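Side-chain contacts in chloride intracellular channel exc-4 (Caenorhabditis elegans, PDB 2YV9), which may insert into membranes to form chloride channels and is required to regulate lumen size as the excretory canal of the worm grows: residues Q41-W44 / M45-Y48; E98-I101 / F102-K106; L126-N129 / F130-L134; V159-N162 / R163-Q167; H220-A223 / Y224-T227. All blocks are in the same frame, centred on the assembly; numbering follows the deposited sequence.

Interaction 1 of 5, residues Q41-W44 / M45-Y48; sequences QEFW and MELY
Glu46 reaches back along its helix to Phe43, and the two side chains lie side by side and point the same way. Glu46 OE1 comes to the rim of the phenyl ring in the ring plane, 3.3 Å from Phe43 CD1, where the slightly positive C-H edge suits a carboxylate oxygen; the carboxylate is turned 73° from the ring. OE1 is buried with no polar partner in the model, and the C-H edge of Phe43 is probably a weak substitute. The other oxygen, Glu46 OE2, stands 4.0 Å from Glu42 OE2, with the two carboxylates almost perpendicular. Two acids so close, with Glu194 also near Glu42, would probably repel if both were charged; Arg95 of the second subunit, salt-bridged to Glu42 OE2, is likely to offset part of this. All this happens on helix 38-52, the crossover helix of a beta-alpha-beta unit in the thioredoxin-like N-terminal domain, predicted to become a transmembrane helix after insertion. On another side, Gln41 and Met45 pass each other at a slant, with Gln41 NE2 4.2 Å from Met45 SD. The pliable thioether fits against the amide arm, whose NE2 is hydrogen-bonded to Ser237.

Interaction 2 of 5, residues E98-I101 / F102-K106; sequences EGRI and FHLAK
Helix 94-107 belongs to the thioredoxin-like N-terminal domain, and here Arg100 folds its side chain along the helix to meet His103 and Leu104, three and four residues on. The arginine chain leaves with CG opposite the backbone N and then bends at chi2 (57°), which lays the guanidinium over the following turn. Leu104 lies across one face of that flat group: its CG sits 3.5 Å above the plane, toward the rim, and 3.6 Å from Arg100 NH1. Leucine suits this place because its branched end can cover a planar cation whose N-H bonds point outward, in the plane. At the guanidinium edge, His103 ND1 approaches Arg100 NH1 at 3.5 Å, the imidazole being turned 47° from the guanidinium plane. The far end of the arginine is held by a salt bridge from NH2 to Glu84. With an alanine at Arg100, Glu84 would probably lose its charged mate and Leu104 the flat surface on which it rests. Below the side chains, Leu104 N donates to Arg100 O at 3.1 Å and Ala105 N to Ile101 O at 2.9 Å. The chemistry divides the guanidinium's work: one face takes an aliphatic cover, while the charge is answered through NH2 by Glu84, tying the helix to strand 81-84.

Interaction 3 of 5, residues L126-N129 / F130-L134; sequences LYRN and FKLFL
Tyr127 swings its ring away from its own backbone N, CG lying opposite that atom, whereas Lys131, with CG on the N side (chi1 -74°) and a bend at chi3, draws its methylenes back across that ring. The pair lies one turn apart on helix 117-140, in the all-helical C-terminal domain of the GST fold. Lys131 CG is placed over the ring face, 4.2 Å from the centroid and 22° off the normal, a CH-pi contact; the two side chains cross at about a right angle. Lysine suits the spot because its long aliphatic arm can cover an aromatic face. Phe130 meets the same tyrosine at a slant, with ring planes 32° apart and centroids separated by 5.6 Å. The tyrosine has further ties: its hydroxyl is hydrogen-bonded to Tyr248, and Arg198 makes a cation-pi contact with its ring. Replacing Tyr127 by an alanine is likely to leave the Lys131 methylenes and one flank of Phe130 without their support and Tyr248 without its hydroxyl partner. Phe130 itself packs on Ile202 and Ile205 of helix 190-210. On another side of the helix, Arg128 forms salt bridges with Glu124 and with Glu88 of the second subunit. Between the two rings the nearest atoms are Tyr127 CE1 and Phe130 CD2, 3.5 Å apart.

Interaction 4 of 5, residues V159-N162 / R163-Q167; sequences VHYN and RVCEQ
One face of the Tyr161 ring carries the sulfur of Cys165, the residue one turn further along the helix. Cys165 SG stands 3.4 Å above the ring plane and toward the rim, 3.8 Å from the centroid and 25° off the normal, close to the phenol end: the distance from SG to Tyr161 CZ is 3.4 Å. The Cys165-Tyr161 pair is a cysteine sulfur-aromatic contact, and both torsions serve it: Tyr161 has CG opposite its backbone N (chi1 164°), which carries the ring outward beside the helix, where SG can lie over it, while Cys165 keeps SG on the N side (chi1 -71°), turned back to meet it. Phe212 meets the same tyrosine edge-to-face. Over the centre of one face of the His160 imidazole lies Val159 CG1, 4.3 Å above the ring plane. Cysteine suits its place because a single polarisable sulfur can settle on an aromatic face without the bulk of a longer chain. The flat guanidinium of Arg163 belongs to a chain that runs beside Val159 in the same direction, with Val159 CG2 4.2 Å from Arg163 NE. Beneath, Cys165 N bonds to Tyr161 O at 3.0 Å. Helix 155-178 lies against helix 117-140, where His160 packs on Phe133 and Arg163 on Asn129, while Cys165 touches Pro215 in a loop.

Interaction 5 of 5, residues H220-A223 / Y224-T227; sequences HLWA and YILT
Ile225 CD1 rests over one face of the Trp222 indole, 4.0 Å above the plane and toward the rim. Measured to the centre of the six-membered ring the distance is 4.3 Å, with the methyl carbon 19° off the normal, which makes this a CH-pi contact. The nearest ring atom is Trp222 CE3, 4.1 Å from Ile225 CD1. The other branch, Ile225 CG2, comes to 4.2 Å from Trp222 CZ3, so the beta-branched side chain meets the indole with both arms. CD1 is also shared with Leu221, whose CG lies 4.2 Å away; Ile225 keeps CG1 on its backbone N side (chi1 -68°), directing this arm back toward the preceding turn. The buried cluster belongs to helix 219-228, a short helix of the C-terminal helical domain of this GST-fold protein. An indole suits such a place, broad enough to pack yet able to satisfy its one N-H: Trp222 NE1 donates to Ile214 O and, weakly, to Pro215 O. Leu221 reaches Leu168 of helix 155-178, and its backbone N bonds to Asp172. Farther out, Tyr224 packs against Leu195 and Leu199 of helix 190-210 and anchors its hydroxyl to Asp192, while Ala223, small enough for close approach, meets Ile279 of helix 273-280.

Overall arrangement
The five contacts fall into two touching pairs and one separate site. Interactions 1 and 2 meet inside the N-terminal domain, where Ile101 CD1 lies 3.9 Å from Phe43 CD1. The bound calcium, whose site includes Gln78, Pro80 and Thr92, is about 7 Å from the Phe43 side chain and 10 Å from that of Glu98. Interactions 3 and 4 join neighbouring helices of the C-terminal domain, with Val164 CG2 3.3 Å from Phe130 N. Interaction 5 stands apart, its nearest atoms about 6 Å from interaction 4 and about 7 Å from interactions 1 and 3. Interactions 1, 2 and 3 also reach the second subunit.

Interaction 1 of 5, residues Q41-W44 / M45-Y48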
# COMPACT_ATOMS: atom_id res chain seq x y z
N GLN A 41 -6.56 -0.91 -9.78
CA GLN A 41 -7.11 -0.17 -10.94
C GLN A 41 -6.51 1.25 -11.06
O GLN A 41 -6.24 1.74 -12.14
CB GLN A 41 -8.60 -0.05 -10.99
CG GLN A 41 -9.00 0.30 -12.39
CD GLN A 41 -10.51 0.33 -12.72
OE1 GLN A 41 -11.38 0.09 -11.88
NE2 GLN A 41 -10.80 0.68 -13.99
N GLU A 42 -6.31 1.92 -9.94
CA GLU A 42 -5.67 3.25 -9.93
C GLU A 42 -4.31 3.17 -10.67
O GLU A 42 -4.07 3.93 -11.60
CB GLU A 42 -5.43 3.69 -8.50
CG GLU A 42 -4.70 5.02 -8.33
CD GLU A 42 -4.59 5.50 -6.90
OE1 GLU A 42 -4.98 4.77 -5.96
OE2 GLU A 42 -4.06 6.62 -6.72
N PHE A 43 -3.41 2.29 -10.24
CA PHE A 43 -2.09 2.24 -10.86
C PHE A 43 -2.12 1.71 -12.28
O PHE A 43 -1.32 2.14 -13.14
CB PHE A 43 -1.06 1.51 -10.02
CG PHE A 43 -0.83 2.17 -8.71
CD1 PHE A 43 -0.50 3.51 -8.66
CD2 PHE A 43 -0.98 1.49 -7.53
CE1 PHE A 43 -0.31 4.13 -7.45
CE2 PHE A 43 -0.78 2.13 -6.32
CZ PHE A 43 -0.47 3.43 -6.28
N TRP A 44 -3.03 0.78 -12.55
CA TRP A 44 -3.16 0.27 -13.92
C TRP A 44 -3.57 1.42 -14.82
O TRP A 44 -2.94 1.64 -15.88
CB TRP A 44 -4.13 -0.88 -13.98
CG TRP A 44 -4.20 -1.67 -15.29
CD1 TRP A 44 -3.71 -1.33 -16.54
CD2 TRP A 44 -4.87 -2.91 -15.44
NE1 TRP A 44 -4.01 -2.35 -17.44
CE2 TRP A 44 -4.71 -3.33 -16.77
CE3 TRP A 44 -5.55 -3.75 -14.54
CZ2 TRP A 44 -5.28 -4.51 -17.24
CZ3 TRP A 44 -6.07 -4.94 -14.99
CH2 TRP A 44 -5.95 -5.31 -16.35
N MET A 45 -4.56 2.23 -14.38
CA MET A 45 -4.90 3.38 -15.22
C MET A 45 -3.70 4.31 -15.48
O MET A 45 -3.47 4.79 -16.62
CB MET A 45 -6.02 4.21 -14.59
CG MET A 45 -7.36 3.48 -14.58
SD MET A 45 -8.80 4.33 -13.97
CE MET A 45 -8.82 5.76 -15.02
N GLU A 46 -2.92 4.57 -14.45
CA GLU A 46 -1.73 5.41 -14.61
C GLU A 46 -0.72 4.76 -15.58
O GLU A 46 -0.15 5.42 -16.49
CB GLU A 46 -1.13 5.70 -13.26
CG GLU A 46 -2.01 6.60 -12.37
CD GLU A 46 -1.50 6.76 -10.95
OE1 GLU A 46 -0.41 6.21 -10.63
OE2 GLU A 46 -2.18 7.45 -10.18
N LEU A 47 -0.42 3.50 -15.37
CA LEU A 47 0.46 2.78 -16.31
C LEU A 47 -0.07 2.81 -17.75
O LEU A 47 0.73 2.96 -18.69
CB LEU A 47 0.69 1.35 -15.85
CG LEU A 47 1.60 1.35 -14.60
CD1 LEU A 47 1.64 -0.08 -13.97
CD2 LEU A 47 2.99 1.79 -14.83
N TYR A 48 -1.37 2.68 -17.93
CA TYR A 48 -1.97 2.71 -19.27
C TYR A 48 -1.74 4.08 -19.92
O TYR A 48 -1.43 4.17 -21.10
CB TYR A 48 -3.48 2.38 -19.26
CG TYR A 48 -3.95 1.93 -20.63
CD1 TYR A 48 -4.05 0.58 -20.94
CD2 TYR A 48 -4.26 2.86 -21.61
CE1 TYR A 48 -4.43 0.17 -22.20
CE2 TYR A 48 -4.65 2.45 -22.87
CZ TYR A 48 -4.74 1.12 -23.17
OH TYR A 48 -5.15 0.70 -24.45

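Interaction 2 of 5, residues E98-I101 / F102-K106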
# COMPACT_ATOMS: atom_id res chain seq x y z
N GLU A 98 3.64 4.57 -6.79
CA GLU A 98 3.25 5.92 -7.24
C GLU A 98 4.48 6.76 -7.56
O GLU A 98 4.49 7.51 -8.53
CB GLU A 98 2.47 6.66 -6.19
CG GLU A 98 1.87 7.96 -6.68
CD GLU A 98 1.10 8.64 -5.58
OE1 GLU A 98 -0.12 8.52 -5.58
OE2 GLU A 98 1.70 9.22 -4.65
N GLY A 99 5.50 6.64 -6.69
CA GLY A 99 6.77 7.40 -6.83
C GLY A 99 7.43 7.15 -8.18
O GLY A 99 7.91 8.07 -8.87
N ARG A 100 7.46 5.90 -8.57
CA ARG A 100 8.11 5.54 -9.84
C ARG A 100 7.28 6.06 -11.03
O ARG A 100 7.83 6.59 -12.01
CB ARG A 100 8.33 4.03 -9.94
CG ARG A 100 9.02 3.59 -11.27
CD ARG A 100 10.38 4.30 -11.49
NE ARG A 100 10.98 3.75 -12.70
CZ ARG A 100 11.63 4.46 -13.63
NH1 ARG A 100 11.80 5.77 -13.50
NH2 ARG A 100 12.09 3.84 -14.72
N ILE A 101 5.96 5.94 -10.95
CA ILE A 101 5.09 6.42 -12.05
C ILE A 101 5.15 7.94 -12.11
O ILE A 101 5.19 8.51 -13.21
CB ILE A 101 3.65 5.88 -11.91
CG1 ILE A 101 3.63 4.34 -11.81
CG2 ILE A 101 2.76 6.39 -13.08
CD1 ILE A 101 2.24 3.80 -11.40
N PHE A 102 5.18 8.61 -10.96
CA PHE A 102 5.28 10.07 -10.86
C PHE A 102 6.57 10.54 -11.53
O PHE A 102 6.57 11.57 -12.25
CB PHE A 102 5.33 10.47 -9.39
CG PHE A 102 5.49 11.95 -9.14
CD1 PHE A 102 4.38 12.72 -8.84
CD2 PHE A 102 6.73 12.54 -9.16
CE1 PHE A 102 4.50 14.08 -8.58
CE2 PHE A 102 6.85 13.90 -8.93
CZ PHE A 102 5.73 14.66 -8.62
N HIS A 103 7.66 9.81 -11.28
CA HIS A 103 8.98 10.17 -11.81
C HIS A 103 8.93 10.12 -13.32
O HIS A 103 9.34 11.10 -13.99
CB HIS A 103 10.08 9.22 -11.30
CG HIS A 103 11.44 9.58 -11.80
ND1 HIS A 103 11.90 9.19 -13.04
CD2 HIS A 103 12.41 10.35 -11.26
CE1 HIS A 103 13.11 9.68 -13.23
NE2 HIS A 103 13.44 10.40 -12.17
N LEU A 104 8.48 9.00 -13.85
CA LEU A 104 8.38 8.76 -15.28
C LEU A 104 7.45 9.80 -15.95
O LEU A 104 7.79 10.32 -17.02
CB LEU A 104 7.86 7.37 -15.62
CG LEU A 104 8.88 6.22 -15.50
CD1 LEU A 104 8.24 4.85 -15.60
CD2 LEU A 104 10.00 6.35 -16.60
N ALA A 105 6.28 10.05 -15.38
CA ALA A 105 5.36 11.09 -15.89
C ALA A 105 6.11 12.44 -16.04
O ALA A 105 5.94 13.16 -17.05
CB ALA A 105 4.10 11.25 -14.98
N LYS A 106 6.87 12.83 -15.00
CA LYS A 106 7.59 14.11 -14.99
C LYS A 106 8.63 14.11 -16.08
O LYS A 106 8.77 15.09 -16.85
CB LYS A 106 8.23 14.35 -13.63
CG LYS A 106 8.94 15.73 -13.46
CD LYS A 106 7.94 16.84 -13.19
CE LYS A 106 8.59 18.23 -13.13
NZ LYS A 106 7.78 19.19 -12.31

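Interaction 3 of 5, residues L126-N129 / F130-L134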
# COMPACT_ATOMS: atom_id res chain seq x y z
N LEU A 126 -16.97 10.76 -0.45
CA LEU A 126 -17.94 9.95 -1.21
C LEU A 126 -17.79 8.47 -0.81
O LEU A 126 -18.79 7.78 -0.46
CB LEU A 126 -17.67 10.11 -2.70
CG LEU A 126 -18.43 9.13 -3.59
CD1 LEU A 126 -19.95 9.36 -3.48
CD2 LEU A 126 -17.84 9.21 -5.06
N TYR A 127 -16.57 7.96 -0.92
CA TYR A 127 -16.41 6.48 -0.74
C TYR A 127 -16.62 6.07 0.70
O TYR A 127 -17.15 5.00 0.97
CB TYR A 127 -15.08 5.99 -1.27
CG TYR A 127 -15.03 4.53 -1.52
CD1 TYR A 127 -15.83 3.94 -2.47
CD2 TYR A 127 -14.14 3.76 -0.85
CE1 TYR A 127 -15.78 2.56 -2.68
CE2 TYR A 127 -14.05 2.40 -1.03
CZ TYR A 127 -14.86 1.82 -1.94
OH TYR A 127 -14.70 0.44 -2.04
N ARG A 128 -16.24 6.94 1.63
CA ARG A 128 -16.51 6.71 3.07
C ARG A 128 -18.03 6.56 3.32
O ARG A 128 -18.50 5.62 4.01
CB ARG A 128 -15.96 7.86 3.84
CG ARG A 128 -16.37 8.01 5.30
CD ARG A 128 -15.65 9.27 5.76
NE ARG A 128 -16.51 10.20 6.43
CZ ARG A 128 -16.36 11.52 6.43
NH1 ARG A 128 -15.36 12.17 5.79
NH2 ARG A 128 -17.25 12.23 7.13
N ASN A 129 -18.82 7.45 2.77
CA ASN A 129 -20.26 7.32 2.99
C ASN A 129 -20.88 6.10 2.28
O ASN A 129 -21.81 5.49 2.78
CB ASN A 129 -20.99 8.60 2.64
CG ASN A 129 -20.82 9.65 3.71
OD1 ASN A 129 -20.30 10.72 3.46
ND2 ASN A 129 -21.29 9.35 4.90
N PHE A 130 -20.36 5.78 1.10
CA PHE A 130 -20.78 4.57 0.38
C PHE A 130 -20.53 3.34 1.27
O PHE A 130 -21.40 2.52 1.44
CB PHE A 130 -20.01 4.42 -0.93
CG PHE A 130 -20.20 3.09 -1.62
CD1 PHE A 130 -21.42 2.71 -2.17
CD2 PHE A 130 -19.12 2.24 -1.74
CE1 PHE A 130 -21.54 1.47 -2.83
CE2 PHE A 130 -19.26 1.01 -2.40
CZ PHE A 130 -20.46 0.65 -2.94
N LYS A 131 -19.32 3.24 1.82
CA LYS A 131 -18.97 2.05 2.65
C LYS A 131 -19.90 1.96 3.87
O LYS A 131 -20.37 0.85 4.26
CB LYS A 131 -17.52 2.16 3.08
CG LYS A 131 -16.54 1.85 1.92
CD LYS A 131 -15.10 1.80 2.42
CE LYS A 131 -14.57 3.18 2.78
NZ LYS A 131 -13.12 3.11 3.26
N LEU A 132 -20.16 3.11 4.51
CA LEU A 132 -21.11 3.12 5.65
C LEU A 132 -22.49 2.60 5.23
O LEU A 132 -23.10 1.77 5.96
CB LEU A 132 -21.26 4.49 6.27
CG LEU A 132 -19.95 4.94 6.94
CD1 LEU A 132 -19.99 6.46 7.29
CD2 LEU A 132 -19.66 4.12 8.19
N PHE A 133 -22.99 3.04 4.10
CA PHE A 133 -24.32 2.66 3.65
C PHE A 133 -24.34 1.16 3.27
O PHE A 133 -25.26 0.39 3.62
CB PHE A 133 -24.77 3.47 2.43
CG PHE A 133 -26.15 3.12 1.96
CD1 PHE A 133 -27.21 3.04 2.85
CD2 PHE A 133 -26.41 2.83 0.61
CE1 PHE A 133 -28.48 2.69 2.41
CE2 PHE A 133 -27.66 2.46 0.18
CZ PHE A 133 -28.70 2.38 1.06
N LEU A 134 -23.28 0.74 2.59
CA LEU A 134 -23.14 -0.68 2.21
C LEU A 134 -23.24 -1.53 3.46
O LEU A 134 -24.03 -2.49 3.52
CB LEU A 134 -21.87 -0.91 1.43
CG LEU A 134 -21.47 -2.35 1.18
CD1 LEU A 134 -22.44 -3.06 0.24
CD2 LEU A 134 -20.02 -2.32 0.66

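Interaction 4 of 5, residues V159-N162 / R163-Q167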
# COMPACT_ATOMS: atom_id res chain seq x y z
N VAL A 159 -29.80 7.72 6.22
CA VAL A 159 -28.87 8.86 6.27
C VAL A 159 -27.55 8.61 5.51
O VAL A 159 -27.07 9.51 4.83
CB VAL A 159 -28.58 9.40 7.71
CG1 VAL A 159 -27.95 8.36 8.60
CG2 VAL A 159 -27.68 10.66 7.65
N HIS A 160 -27.03 7.38 5.52
CA HIS A 160 -25.76 7.13 4.82
C HIS A 160 -25.98 7.24 3.31
O HIS A 160 -25.12 7.74 2.57
CB HIS A 160 -25.26 5.73 5.15
CG HIS A 160 -25.18 5.46 6.61
ND1 HIS A 160 -24.37 6.19 7.46
CD2 HIS A 160 -25.79 4.52 7.39
CE1 HIS A 160 -24.48 5.70 8.68
NE2 HIS A 160 -25.35 4.69 8.67
N TYR A 161 -27.15 6.80 2.88
CA TYR A 161 -27.52 6.87 1.47
C TYR A 161 -27.67 8.34 1.07
O TYR A 161 -27.26 8.73 0.01
CB TYR A 161 -28.83 6.14 1.19
CG TYR A 161 -29.48 6.50 -0.16
CD1 TYR A 161 -29.00 5.99 -1.33
CD2 TYR A 161 -30.52 7.41 -0.21
CE1 TYR A 161 -29.59 6.30 -2.56
CE2 TYR A 161 -31.12 7.73 -1.39
CZ TYR A 161 -30.65 7.21 -2.58
OH TYR A 161 -31.32 7.64 -3.74
N ASN A 162 -28.37 9.09 1.90
CA ASN A 162 -28.56 10.52 1.59
C ASN A 162 -27.22 11.25 1.51
O ASN A 162 -27.04 12.10 0.59
CB ASN A 162 -29.49 11.20 2.62
CG ASN A 162 -30.89 10.60 2.62
OD1 ASN A 162 -31.25 9.89 1.70
ND2 ASN A 162 -31.67 10.89 3.68
N ARG A 163 -26.27 10.90 2.40
CA ARG A 163 -24.92 11.46 2.39
C ARG A 163 -24.14 11.08 1.17
O ARG A 163 -23.39 11.88 0.61
CB ARG A 163 -24.14 11.15 3.65
CG ARG A 163 -24.73 11.77 4.87
CD ARG A 163 -23.67 12.05 5.94
NE ARG A 163 -24.22 12.90 6.98
CZ ARG A 163 -23.58 13.25 8.09
NH1 ARG A 163 -22.33 12.85 8.33
NH2 ARG A 163 -24.19 14.04 8.95
N VAL A 164 -24.32 9.83 0.72
CA VAL A 164 -23.79 9.44 -0.59
C VAL A 164 -24.32 10.36 -1.68
O VAL A 164 -23.57 10.91 -2.47
CB VAL A 164 -24.06 7.93 -0.94
CG1 VAL A 164 -23.69 7.59 -2.39
CG2 VAL A 164 -23.25 7.03 0.07
N CYS A 165 -25.64 10.54 -1.75
CA CYS A 165 -26.23 11.37 -2.78
C CYS A 165 -25.74 12.84 -2.68
O CYS A 165 -25.44 13.47 -3.69
CB CYS A 165 -27.73 11.33 -2.67
SG CYS A 165 -28.37 9.72 -3.20
N GLU A 166 -25.60 13.32 -1.44
CA GLU A 166 -25.02 14.67 -1.21
C GLU A 166 -23.64 14.81 -1.82
O GLU A 166 -23.31 15.82 -2.45
CB GLU A 166 -24.95 14.93 0.30
CG GLU A 166 -24.62 16.37 0.62
CD GLU A 166 -24.49 16.65 2.11
OE1 GLU A 166 -24.81 15.77 2.95
OE2 GLU A 166 -24.03 17.78 2.42
N GLN A 167 -22.77 13.82 -1.61
CA GLN A 167 -21.37 13.90 -2.13
C GLN A 167 -21.32 13.77 -3.67
O GLN A 167 -20.56 14.49 -4.39
CB GLN A 167 -20.49 12.85 -1.48
CG GLN A 167 -20.41 12.98 0.01
CD GLN A 167 -19.76 14.32 0.42
OE1 GLN A 167 -18.77 14.78 -0.20
NE2 GLN A 167 -20.33 14.96 1.42

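Interaction 5 of 5, residues H220-A223 / Y224-T227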
# COMPACT_ATOMS: atom_id res chain seq x y z
N HIS A 220 -23.62 16.46 -15.14
CA HIS A 220 -22.17 16.65 -15.28
C HIS A 220 -21.42 15.43 -14.76
O HIS A 220 -20.45 14.99 -15.36
CB HIS A 220 -21.69 17.91 -14.59
CG HIS A 220 -22.03 19.15 -15.36
ND1 HIS A 220 -23.29 19.70 -15.34
CD2 HIS A 220 -21.33 19.84 -16.29
CE1 HIS A 220 -23.32 20.74 -16.16
NE2 HIS A 220 -22.15 20.82 -16.77
N LEU A 221 -21.91 14.89 -13.64
CA LEU A 221 -21.31 13.67 -13.07
C LEU A 221 -21.48 12.54 -14.05
O LEU A 221 -20.55 11.74 -14.24
CB LEU A 221 -21.96 13.34 -11.76
CG LEU A 221 -21.49 12.07 -11.03
CD1 LEU A 221 -20.08 12.24 -10.67
CD2 LEU A 221 -22.37 11.81 -9.82
N TRP A 222 -22.69 12.40 -14.61
CA TRP A 222 -22.95 11.29 -15.54
C TRP A 222 -22.11 11.48 -16.78
O TRP A 222 -21.62 10.52 -17.39
CB TRP A 222 -24.43 11.17 -15.86
CG TRP A 222 -25.16 10.28 -14.88
CD1 TRP A 222 -26.03 10.63 -13.93
CD2 TRP A 222 -25.06 8.86 -14.84
NE1 TRP A 222 -26.51 9.51 -13.28
CE2 TRP A 222 -25.90 8.41 -13.84
CE3 TRP A 222 -24.33 7.93 -15.57
CZ2 TRP A 222 -26.00 7.05 -13.52
CZ3 TRP A 222 -24.43 6.60 -15.26
CH2 TRP A 222 -25.25 6.17 -14.28
N ALA A 223 -21.90 12.74 -17.19
CA ALA A 223 -20.99 12.98 -18.29
C ALA A 223 -19.52 12.54 -18.02
O ALA A 223 -18.82 12.03 -18.90
CB ALA A 223 -20.99 14.46 -18.69
N TYR A 224 -19.09 12.71 -16.79
CA TYR A 224 -17.78 12.28 -16.35
C TYR A 224 -17.72 10.73 -16.31
O TYR A 224 -16.72 10.12 -16.71
CB TYR A 224 -17.51 12.90 -14.98
CG TYR A 224 -16.23 12.52 -14.31
CD1 TYR A 224 -15.02 13.17 -14.60
CD2 TYR A 224 -16.20 11.51 -13.33
CE1 TYR A 224 -13.88 12.80 -14.02
CE2 TYR A 224 -15.01 11.15 -12.72
CZ TYR A 224 -13.88 11.83 -13.02
OH TYR A 224 -12.70 11.50 -12.43
N ILE A 225 -18.81 10.10 -15.89
CA ILE A 225 -18.84 8.62 -15.94
C ILE A 225 -18.77 8.17 -17.42
O ILE A 225 -18.04 7.24 -17.81
CB ILE A 225 -20.09 8.09 -15.23
CG1 ILE A 225 -19.97 8.38 -13.72
CG2 ILE A 225 -20.28 6.57 -15.52
CD1 ILE A 225 -21.26 8.29 -12.94
N LEU A 226 -19.52 8.83 -18.29
CA LEU A 226 -19.40 8.57 -19.73
C LEU A 226 -17.97 8.75 -20.22
O LEU A 226 -17.47 7.92 -20.95
CB LEU A 226 -20.36 9.46 -20.50
CG LEU A 226 -20.38 9.28 -22.02
CD1 LEU A 226 -20.48 7.82 -22.53
CD2 LEU A 226 -21.52 10.18 -22.63
N THR A 227 -17.31 9.83 -19.80
CA THR A 227 -15.90 10.02 -20.09
C THR A 227 -15.11 8.79 -19.65
O THR A 227 -14.31 8.29 -20.39
CB THR A 227 -15.40 11.32 -19.50
OG1 THR A 227 -16.14 12.38 -20.13
CG2 THR A 227 -13.94 11.48 -19.73